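Local atomic coordinates of glucose 1-dehydrogenase (Haloferax mediterranei, PDB entry 2VWQ), a protein that oxidises D-glucose and several other aldose sugars to the corresponding aldonic acids or lactones, using a catalytic zinc ion and NADP+ in preference to NAD+. Residues A[38-43]-A[61-66]. Numbering follows the deposited sequence.
With ZN (zinc ion), chain C.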
loop_
_atom_site.group_PDB
_atom_site.type_symbol
_atom_site.label_atom_id
_atom_site.label_comp_id
_atom_site.label_asym_id
_atom_site.label_seq_id
_atom_site.Cartn_x
_atom_site.Cartn_y
_atom_site.Cartn_z
ATOM N N ASP A 38 -5.211 -15.668 -22.607
ATOM C CA ASP A 38 -4.240 -14.630 -22.207
ATOM C C ASP A 38 -2.822 -15.195 -21.952
ATOM O O ASP A 38 -2.555 -16.375 -22.236
ATOM C CB ASP A 38 -4.765 -13.640 -21.110
ATOM C CG ASP A 38 -4.624 -14.140 -19.684
ATOM O OD1 ASP A 38 -4.020 -15.170 -19.414
ATOM O OD2 ASP A 38 -5.167 -13.482 -18.793
ATOM N N GLY A 39 -1.937 -14.316 -21.475
ATOM C CA GLY A 39 -0.530 -14.649 -21.213
ATOM C C GLY A 39 -0.362 -15.905 -20.394
ATOM O O GLY A 39 0.501 -16.735 -20.676
ATOM N N THR A 40 -1.227 -16.063 -19.400
ATOM C CA THR A 40 -1.165 -17.203 -18.505
ATOM C C THR A 40 -1.349 -18.518 -19.232
ATOM O O THR A 40 -0.715 -19.509 -18.888
ATOM C CB THR A 40 -2.207 -17.031 -17.370
ATOM O OG1 THR A 40 -2.043 -15.734 -16.758
ATOM C CG2 THR A 40 -2.045 -18.098 -16.325
ATOM N N ASP A 41 -2.190 -18.540 -20.260
ATOM C CA ASP A 41 -2.326 -19.742 -21.087
ATOM C C ASP A 41 -1.033 -20.048 -21.846
ATOM O O ASP A 41 -0.644 -21.211 -22.001
ATOM C CB ASP A 41 -3.483 -19.582 -22.087
ATOM C CG ASP A 41 -4.832 -19.508 -21.403
ATOM O OD1 ASP A 41 -5.351 -20.600 -21.060
ATOM O OD2 ASP A 41 -5.344 -18.375 -21.182
ATOM N N HIS A 42 -0.399 -18.995 -22.356
ATOM C CA HIS A 42 0.889 -19.121 -23.033
ATOM C C HIS A 42 1.950 -19.567 -22.024
ATOM O O HIS A 42 2.664 -20.531 -22.265
ATOM C CB HIS A 42 1.281 -17.789 -23.677
ATOM C CG HIS A 42 0.457 -17.439 -24.874
ATOM N ND1 HIS A 42 0.559 -18.120 -26.067
ATOM C CD2 HIS A 42 -0.479 -16.481 -25.067
ATOM C CE1 HIS A 42 -0.275 -17.594 -26.943
ATOM N NE2 HIS A 42 -0.924 -16.604 -26.360
ATOM N N GLU A 43 2.005 -18.852 -20.900
ATOM C CA GLU A 43 2.901 -19.137 -19.779
ATOM C C GLU A 43 2.701 -20.556 -19.277
ATOM O O GLU A 43 3.667 -21.269 -19.029
ATOM C CB GLU A 43 2.640 -18.142 -18.639
ATOM C CG GLU A 43 3.790 -17.960 -17.662
ATOM C CD GLU A 43 4.945 -17.138 -18.230
ATOM O OE1 GLU A 43 4.695 -16.210 -19.030
ATOM O OE2 GLU A 43 6.109 -17.417 -17.861
ATOM N N LEU A 61 -6.918 -26.102 -20.968
ATOM C CA LEU A 61 -6.538 -24.697 -20.832
ATOM C C LEU A 61 -7.771 -23.797 -20.686
ATOM O O LEU A 61 -8.916 -24.257 -20.803
ATOM C CB LEU A 61 -5.736 -24.259 -22.071
ATOM C CG LEU A 61 -4.435 -25.031 -22.329
ATOM C CD1 LEU A 61 -3.802 -24.602 -23.645
ATOM C CD2 LEU A 61 -3.503 -24.795 -21.169
ATOM N N GLY A 62 -7.521 -22.510 -20.460
ATOM C CA GLY A 62 -8.563 -21.476 -20.533
ATOM C C GLY A 62 -9.209 -21.169 -19.192
ATOM O O GLY A 62 -9.745 -22.061 -18.527
ATOM N N HIS A 63 -9.189 -19.893 -18.813
ATOM C CA HIS A 63 -9.840 -19.448 -17.581
ATOM C C HIS A 63 -10.821 -18.289 -17.758
ATOM O O HIS A 63 -11.455 -17.878 -16.794
ATOM C CB HIS A 63 -8.795 -19.095 -16.518
ATOM C CG HIS A 63 -7.986 -17.869 -16.830
ATOM N ND1 HIS A 63 -6.815 -17.922 -17.542
ATOM C CD2 HIS A 63 -8.166 -16.567 -16.506
ATOM C CE1 HIS A 63 -6.315 -16.704 -17.663
ATOM N NE2 HIS A 63 -7.103 -15.865 -17.023
ATOM N N GLU A 64 -10.937 -17.783 -18.982
ATOM C CA GLU A 64 -11.799 -16.667 -19.313
ATOM C C GLU A 64 -12.928 -17.197 -20.181
ATOM O O GLU A 64 -12.779 -17.305 -21.391
ATOM C CB GLU A 64 -11.005 -15.608 -20.102
ATOM C CG GLU A 64 -9.772 -15.128 -19.406
ATOM C CD GLU A 64 -8.983 -14.096 -20.191
ATOM O OE1 GLU A 64 -9.198 -13.960 -21.414
ATOM O OE2 GLU A 64 -8.129 -13.409 -19.578
ATOM N N ALA A 65 -14.061 -17.530 -19.586
ATOM C CA ALA A 65 -15.103 -18.198 -20.344
ATOM C C ALA A 65 -16.469 -17.552 -20.200
ATOM O O ALA A 65 -16.760 -16.865 -19.218
ATOM C CB ALA A 65 -15.181 -19.649 -19.924
ATOM N N VAL A 66 -17.295 -17.799 -21.209
ATOM C CA VAL A 66 -18.704 -17.497 -21.186
ATOM C C VAL A 66 -19.398 -18.708 -21.791
ATOM O O VAL A 66 -18.886 -19.316 -22.725
ATOM C CB VAL A 66 -19.042 -16.188 -21.938
ATOM C CG1 VAL A 66 -18.606 -16.245 -23.422
ATOM C CG2 VAL A 66 -20.549 -15.851 -21.786
HETATM ZN ZN ZN C . -7.643 -13.809 -17.370
HETATM O O HOH W 1 -7.954 -18.085 -20.673
HETATM O O HOH W 2 -5.544 -20.216 -18.446
HETATM O O HOH W 3 -6.160 -13.388 -16.620
#
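Asp38 and His63 meet beside the catalytic zinc, each holding its CG between its own backbone N and carbonyl carbon (chi1 84° and 69°), and the Asp38 carboxylate comes across the edge of the imidazole at about a right angle. OD1 of Asp38 then reaches that edge, close to the ring plane, 3.3 Å from His63 CE1. His63 NE2 binds the metal, and Glu64, extended beyond CG, brings OE2 to within 2.3 Å of the zinc ion. Along the way, Glu64 CG lies over one face of the His63 ring, near its rim. Asp38, also a zinc ligand of this enzyme, is more distant here, with OD2 2.9 Å from the zinc. Its OD2 is also 3.1 Å from Glu64 OE2, a close approach of two carboxylate oxygens that the zinc probably makes tolerable.

The example illustrates how a second shell positions a first. Asp41 OD1 accepts a weak hydrogen bond from Gly62 N at 3.0 Å and a shorter one from a water that in turn accepts from His63 ND1; a second water joins Asp41 OD2 to His63 N. The planes of the Asp41 carboxylate and the His63 ring are nearly parallel, 11° apart, and the water at ND1, in the plane of the ring, and the zinc at NE2 together probably hold the ring's rotation. Asp41 also closes a capping box: Asp38 N donates to Asp41 OD2 at 3.1 Å, while Thr40 N donates to Asp38 OD1 at 2.9 Å from above the carboxylate plane. Replacing Asp38 with an alanine removes a carboxylate from beside the zinc and would probably leave the amide of Thr40 without its cap.

Lys349 forms a salt bridge with Glu64 OE1. His63 and Glu64 come from the GroES-like region, and Glu150 completes the catalytic zinc site characteristic of the zinc-containing alcohol dehydrogenase family.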